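Local coordinates for protein glycoside transferase (Listeria monocytogenes, PDB 6R2M) that probably acts outside the cell as a glycoside hydrolase on exopolysaccharide, at residues A263-A266 against F267-Q270; Q277-N280 against G281-K285; T284-L287 against L288-M291. One frame throughout, in Å; residues are numbered along the deposited sequence.

In the fold
Contact 1 comes first along the chain, in helix 262-274. Contact 2 follows in the next helix, 278-290, and runs into contact 3, with Thr284 and Lys285 shared. All three lie on the same side of the chain's centre. Contact 1 is buried, with its centre about 11 Å from that of the chain. Contacts 2 and 3 lie farther out, about 21 and 19 Å from it. The three centres are about 9 to 10 Å from one another. Thr269 OG1 and Thr284 OG1 are 2.9 Å apart, a probable hydrogen bond between the two helices. In this largely helical protein, the partly exposed helix 278-290 thus packs against the buried helix 262-274.

Contact 1: A263-A266 against F267-Q270; sequences AVYA and FLTQ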
# COMPACT_ATOMS: atom_id res chain seq x y z
N ALA A 263 -4.41 -3.00 -9.63
CA ALA A 263 -4.09 -3.13 -8.21
C ALA A 263 -5.01 -4.14 -7.52
O ALA A 263 -4.55 -4.90 -6.66
CB ALA A 263 -4.16 -1.77 -7.52
N VAL A 264 -6.29 -4.18 -7.90
CA VAL A 264 -7.21 -5.14 -7.31
C VAL A 264 -6.75 -6.57 -7.58
O VAL A 264 -6.77 -7.42 -6.69
CB VAL A 264 -8.64 -4.91 -7.84
CG1 VAL A 264 -9.51 -6.12 -7.50
CG2 VAL A 264 -9.20 -3.66 -7.19
N TYR A 265 -6.30 -6.85 -8.81
CA TYR A 265 -5.82 -8.21 -9.06
C TYR A 265 -4.49 -8.49 -8.35
O TYR A 265 -4.26 -9.63 -7.93
CB TYR A 265 -5.69 -8.45 -10.56
CG TYR A 265 -7.03 -8.63 -11.23
CD1 TYR A 265 -8.00 -9.45 -10.65
CD2 TYR A 265 -7.33 -8.01 -12.43
CE1 TYR A 265 -9.25 -9.62 -11.25
CE2 TYR A 265 -8.57 -8.18 -13.06
CZ TYR A 265 -9.52 -9.00 -12.45
OH TYR A 265 -10.75 -9.17 -13.06
N ALA A 266 -3.62 -7.48 -8.21
CA ALA A 266 -2.40 -7.71 -7.44
C ALA A 266 -2.72 -8.04 -5.99
O ALA A 266 -2.19 -9.01 -5.42
CB ALA A 266 -1.49 -6.48 -7.52
N PHE A 267 -3.66 -7.30 -5.39
CA PHE A 267 -3.99 -7.55 -3.99
C PHE A 267 -4.81 -8.83 -3.83
O PHE A 267 -4.65 -9.51 -2.82
CB PHE A 267 -4.74 -6.36 -3.41
CG PHE A 267 -3.91 -5.11 -3.35
CD1 PHE A 267 -2.53 -5.18 -3.36
CD2 PHE A 267 -4.52 -3.87 -3.31
CE1 PHE A 267 -1.76 -4.02 -3.32
CE2 PHE A 267 -3.77 -2.72 -3.27
CZ PHE A 267 -2.38 -2.79 -3.27
N LEU A 268 -5.66 -9.18 -4.80
CA LEU A 268 -6.35 -10.47 -4.76
C LEU A 268 -5.35 -11.62 -4.79
O LEU A 268 -5.52 -12.62 -4.07
CB LEU A 268 -7.31 -10.61 -5.93
CG LEU A 268 -8.67 -9.98 -5.76
CD1 LEU A 268 -9.33 -9.89 -7.12
CD2 LEU A 268 -9.50 -10.85 -4.81
N THR A 269 -4.34 -11.53 -5.65
CA THR A 269 -3.34 -12.58 -5.74
C THR A 269 -2.62 -12.74 -4.40
O THR A 269 -2.47 -13.86 -3.90
CB THR A 269 -2.37 -12.24 -6.87
OG1 THR A 269 -3.12 -12.22 -8.09
CG2 THR A 269 -1.26 -13.27 -6.97
N GLN A 270 -2.23 -11.62 -3.78
CA GLN A 270 -1.61 -11.66 -2.45
C GLN A 270 -2.56 -12.26 -1.41
O GLN A 270 -2.15 -13.07 -0.58
CB GLN A 270 -1.20 -10.26 -2.01
CG GLN A 270 -0.18 -9.61 -2.91
CD GLN A 270 0.06 -8.15 -2.55
OE1 GLN A 270 -0.08 -7.74 -1.40
NE2 GLN A 270 0.41 -7.35 -3.55
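Thr269 turns its hydroxyl back onto the carbonyl of Tyr265, one turn earlier in helix 262-274. OG1 lies anti to its own carbonyl carbon (chi1 -62°), which places it beside the helix backbone. Thr269 OG1 donates to Tyr265 O at 2.8 Å. Thr269 N donates to the same Tyr265 O at 3.0 Å. The two donors come from opposite faces of the carbonyl plane, so this oxygen is gripped twice by one residue. Thr269 OG1 also pairs with Thr284 OG1 on helix 278-290.

The other carbonyls follow the regular helical pattern. Phe267 N reaches Ala263 O at 2.9 Å, Leu268 N reaches Val264 O at 2.8 Å, and Gln270 N reaches Ala266 O at 3.1 Å. Near the helix start, Ala263 N bonds to Asp303 OD1 and Val264 N to Ser261 OG. Ala263 O also lies over one face of the Phe267 ring, displaced toward its rim. Gln270 NE2 sits at the edge of that ring, in its plane, and is bonded to Thr310 on helix 301-312.

Leu268 makes the closest apolar contacts. Its CD1 branch meets Val264 CG1 at 3.8 Å and Tyr265 CD1 at 3.8 Å. In both pairs the side chains run alongside each other and point the same way. The Tyr265 hydroxyl extends beyond the contact to Glu260 and to the backbone N of Val244. Helices 209-223, 278-290 and 301-312 all pack against this turn.

The chemistry is that of a buried helix. The four carbonyls of 263-266 are paired within it, and its apolar side chains pack against neighbouring helices. Tyr265 OH and Gln270 NE2 find partners beyond the two segments, and Thr269 OG1 has one inside and one outside.

Contact 2: Q277-N280 against G281-K285; sequences QAKN and GKITK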
# COMPACT_ATOMS: atom_id res chain seq x y z
N GLN A 277 -5.57 -20.22 -0.68
CA GLN A 277 -6.51 -20.41 -1.78
C GLN A 277 -5.72 -20.45 -3.08
O GLN A 277 -5.78 -19.52 -3.87
CB GLN A 277 -7.57 -19.30 -1.79
CG GLN A 277 -8.32 -19.15 -0.48
CD GLN A 277 -9.57 -18.29 -0.60
OE1 GLN A 277 -10.47 -18.56 -1.41
NE2 GLN A 277 -9.62 -17.22 0.19
N ALA A 278 -4.98 -21.55 -3.28
CA ALA A 278 -3.98 -21.58 -4.35
C ALA A 278 -4.62 -21.54 -5.73
O ALA A 278 -4.10 -20.88 -6.64
CB ALA A 278 -3.10 -22.82 -4.20
N LYS A 279 -5.75 -22.23 -5.92
CA LYS A 279 -6.41 -22.21 -7.22
C LYS A 279 -6.89 -20.81 -7.58
O LYS A 279 -6.69 -20.33 -8.70
CB LYS A 279 -7.56 -23.21 -7.24
CG LYS A 279 -8.25 -23.32 -8.59
CD LYS A 279 -9.26 -24.46 -8.57
CE LYS A 279 -8.63 -25.72 -7.97
NZ LYS A 279 -9.58 -26.85 -7.83
N ASN A 280 -7.54 -20.14 -6.62
CA ASN A 280 -8.00 -18.78 -6.86
C ASN A 280 -6.82 -17.85 -7.11
O ASN A 280 -6.91 -16.94 -7.94
CB ASN A 280 -8.84 -18.28 -5.69
CG ASN A 280 -10.24 -18.87 -5.68
OD1 ASN A 280 -10.74 -19.33 -6.70
ND2 ASN A 280 -10.88 -18.85 -4.52
N GLY A 281 -5.70 -18.07 -6.40
CA GLY A 281 -4.53 -17.23 -6.60
C GLY A 281 -3.91 -17.40 -7.97
O GLY A 281 -3.37 -16.44 -8.52
N LYS A 282 -3.97 -18.62 -8.53
CA LYS A 282 -3.56 -18.83 -9.92
C LYS A 282 -4.45 -18.06 -10.88
O LYS A 282 -3.96 -17.44 -11.84
CB LYS A 282 -3.60 -20.32 -10.25
CG LYS A 282 -2.54 -21.17 -9.59
CD LYS A 282 -2.65 -22.63 -10.04
CE LYS A 282 -2.89 -23.56 -8.86
NZ LYS A 282 -1.69 -24.38 -8.51
N ILE A 283 -5.76 -18.10 -10.65
CA ILE A 283 -6.71 -17.40 -11.51
C ILE A 283 -6.45 -15.90 -11.51
O ILE A 283 -6.45 -15.25 -12.56
CB ILE A 283 -8.15 -17.73 -11.09
CG1 ILE A 283 -8.43 -19.21 -11.39
CG2 ILE A 283 -9.14 -16.82 -11.81
CD1 ILE A 283 -9.72 -19.73 -10.77
N THR A 284 -6.20 -15.32 -10.33
CA THR A 284 -6.03 -13.88 -10.30
C THR A 284 -4.62 -13.46 -10.71
O THR A 284 -4.44 -12.32 -11.15
CB THR A 284 -6.37 -13.32 -8.91
OG1 THR A 284 -5.50 -13.88 -7.92
CG2 THR A 284 -7.83 -13.65 -8.55
N LYS A 285 -3.63 -14.34 -10.58
CA LYS A 285 -2.33 -14.05 -11.17
C LYS A 285 -2.44 -13.92 -12.68
O LYS A 285 -1.87 -12.99 -13.28
CB LYS A 285 -1.32 -15.14 -10.80
CG LYS A 285 0.08 -14.84 -11.34
CD LYS A 285 1.13 -15.71 -10.66
CE LYS A 285 2.54 -15.17 -10.89
NZ LYS A 285 3.07 -15.53 -12.23
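Gln277 O accepts from Gly281 N at 2.9 Å, the first i to i+4 bond of helix 278-290. Gln277 is the N-cap residue. Its side chain leads away from 281-285, but its OE1 receives Asn280 ND2 at 3.2 Å. The acceptor lies close to the Asn280 amide plane, but the donor is tilted 35° from the plane of the Gln277 side-chain carbonyl. The same Gln277 amide also reaches helix 228-241, with NE2 bonded to Asp231 and OE1 to Gln235.

Ala278 O takes Lys282 N at 2.9 Å. The Lys282 chain bends at chi3 and chi4, and its CG and CE both lie near this carbonyl oxygen.

The first turn of the helix, with Gln277 at the N-cap position, is an alpha-helical start whose two sides differ. Ala278, Lys279 and Lys282 are exposed, whereas Gly281 and Thr284 are buried.

Lys279 O accepts from Ile283 N at 3.1 Å. Ile283 CG1 comes within 3.4 Å of Lys279 O, and Ile283 CD1 lies 3.7 Å from the same oxygen. The Ile283 side chain also touches Leu238 of helix 228-241.

Asn280 O receives Thr284 N at 3.0 Å. Thr284 CG2 lies 3.5 Å from Asn280 O, while its hydroxyl finds its strongest partner in Thr269 of helix 262-274.

Contact 3: T284-L287 against L288-M291; sequences TKEL and LEKM
Lys285 and Glu289 meet because their chains leave the helix differently. Lys285 CG is anti to the backbone N (chi1 -177°), and the chain stays extended until it bends at chi4. Glu289 CG is instead anti to its carbonyl carbon (chi1 -69°), which carries the carboxylate back toward Lys285. Lys285 NZ and Glu289 OE2 form a salt bridge of 3.0 Å. The ammonium comes from above the carboxylate plane, 40° out of it. One water joins the same two groups, accepting from Lys285 NZ at 2.6 Å and donating to Glu289 OE2 at 2.8 Å.

Leu287 and Lys290 lie alongside each other, with Leu287 CD2 3.5 Å from Lys290 CE. The Lys290 ammonium forms its salt bridge with Glu260.

Leu287 O accepts from Met291 N at 3.3 Å. Lys290 N bonds chiefly to Glu286 O at 3.0 Å, and weakly to Leu287 O. Met291 CG packs 3.2 Å from Leu287 O. Lys307 of helix 301-312 bonds to the carbonyls of Glu289 and Met291.

An i to i+4 lysine-glutamate salt bridge on an exposed helix face is combined here with the C-terminal end of helix 278-290, where Met291 is the first residue to leave helical geometry.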
# COMPACT_ATOMS: atom_id res chain seq x y z
N THR A 284 -6.20 -15.32 -10.33
CA THR A 284 -6.03 -13.88 -10.30
C THR A 284 -4.62 -13.46 -10.71
O THR A 284 -4.44 -12.32 -11.15
CB THR A 284 -6.37 -13.32 -8.91
OG1 THR A 284 -5.50 -13.88 -7.92
CG2 THR A 284 -7.83 -13.65 -8.55
N LYS A 285 -3.63 -14.34 -10.58
CA LYS A 285 -2.33 -14.05 -11.17
C LYS A 285 -2.44 -13.92 -12.68
O LYS A 285 -1.87 -12.99 -13.28
CB LYS A 285 -1.32 -15.14 -10.80
CG LYS A 285 0.08 -14.84 -11.34
CD LYS A 285 1.13 -15.71 -10.66
CE LYS A 285 2.54 -15.17 -10.89
NZ LYS A 285 3.07 -15.53 -12.23
N GLU A 286 -3.20 -14.81 -13.33
CA GLU A 286 -3.37 -14.70 -14.77
C GLU A 286 -4.15 -13.44 -15.14
O GLU A 286 -3.86 -12.82 -16.18
CB GLU A 286 -4.07 -15.94 -15.32
CG GLU A 286 -3.27 -17.22 -15.16
CD GLU A 286 -3.89 -18.39 -15.91
OE1 GLU A 286 -4.61 -18.14 -16.90
OE2 GLU A 286 -3.67 -19.55 -15.50
N LEU A 287 -5.11 -13.04 -14.31
CA LEU A 287 -5.83 -11.80 -14.56
C LEU A 287 -4.92 -10.59 -14.40
O LEU A 287 -5.04 -9.61 -15.15
CB LEU A 287 -7.05 -11.70 -13.63
CG LEU A 287 -8.21 -12.61 -14.06
CD1 LEU A 287 -9.23 -12.81 -12.93
CD2 LEU A 287 -8.92 -12.01 -15.28
N LEU A 288 -3.99 -10.65 -13.45
CA LEU A 288 -3.04 -9.56 -13.26
C LEU A 288 -2.09 -9.45 -14.45
O LEU A 288 -1.78 -8.35 -14.91
CB LEU A 288 -2.26 -9.79 -11.95
CG LEU A 288 -1.12 -8.83 -11.64
CD1 LEU A 288 -1.71 -7.45 -11.50
CD2 LEU A 288 -0.35 -9.24 -10.38
N GLU A 289 -1.64 -10.59 -14.97
CA GLU A 289 -0.78 -10.57 -16.15
C GLU A 289 -1.52 -10.03 -17.37
O GLU A 289 -0.91 -9.36 -18.22
CB GLU A 289 -0.24 -11.99 -16.41
CG GLU A 289 0.76 -12.41 -15.33
CD GLU A 289 1.02 -13.90 -15.27
OE1 GLU A 289 0.15 -14.69 -15.70
OE2 GLU A 289 2.10 -14.28 -14.77
N LYS A 290 -2.83 -10.25 -17.45
CA LYS A 290 -3.62 -9.78 -18.58
C LYS A 290 -3.71 -8.25 -18.60
O LYS A 290 -3.72 -7.64 -19.68
CB LYS A 290 -5.01 -10.42 -18.53
CG LYS A 290 -6.02 -9.81 -19.47
CD LYS A 290 -7.45 -10.31 -19.26
CE LYS A 290 -7.99 -9.89 -17.92
NZ LYS A 290 -9.49 -9.88 -17.76
N MET A 291 -3.80 -7.63 -17.44
CA MET A 291 -3.90 -6.17 -17.39
C MET A 291 -2.69 -5.52 -18.03
O MET A 291 -1.56 -5.97 -17.86
CB MET A 291 -4.04 -5.70 -15.94
CG MET A 291 -5.21 -6.37 -15.21
SD MET A 291 -6.85 -5.93 -15.84
CE MET A 291 -7.12 -7.04 -17.15
O HOH W 1 1.64 -16.90 -13.87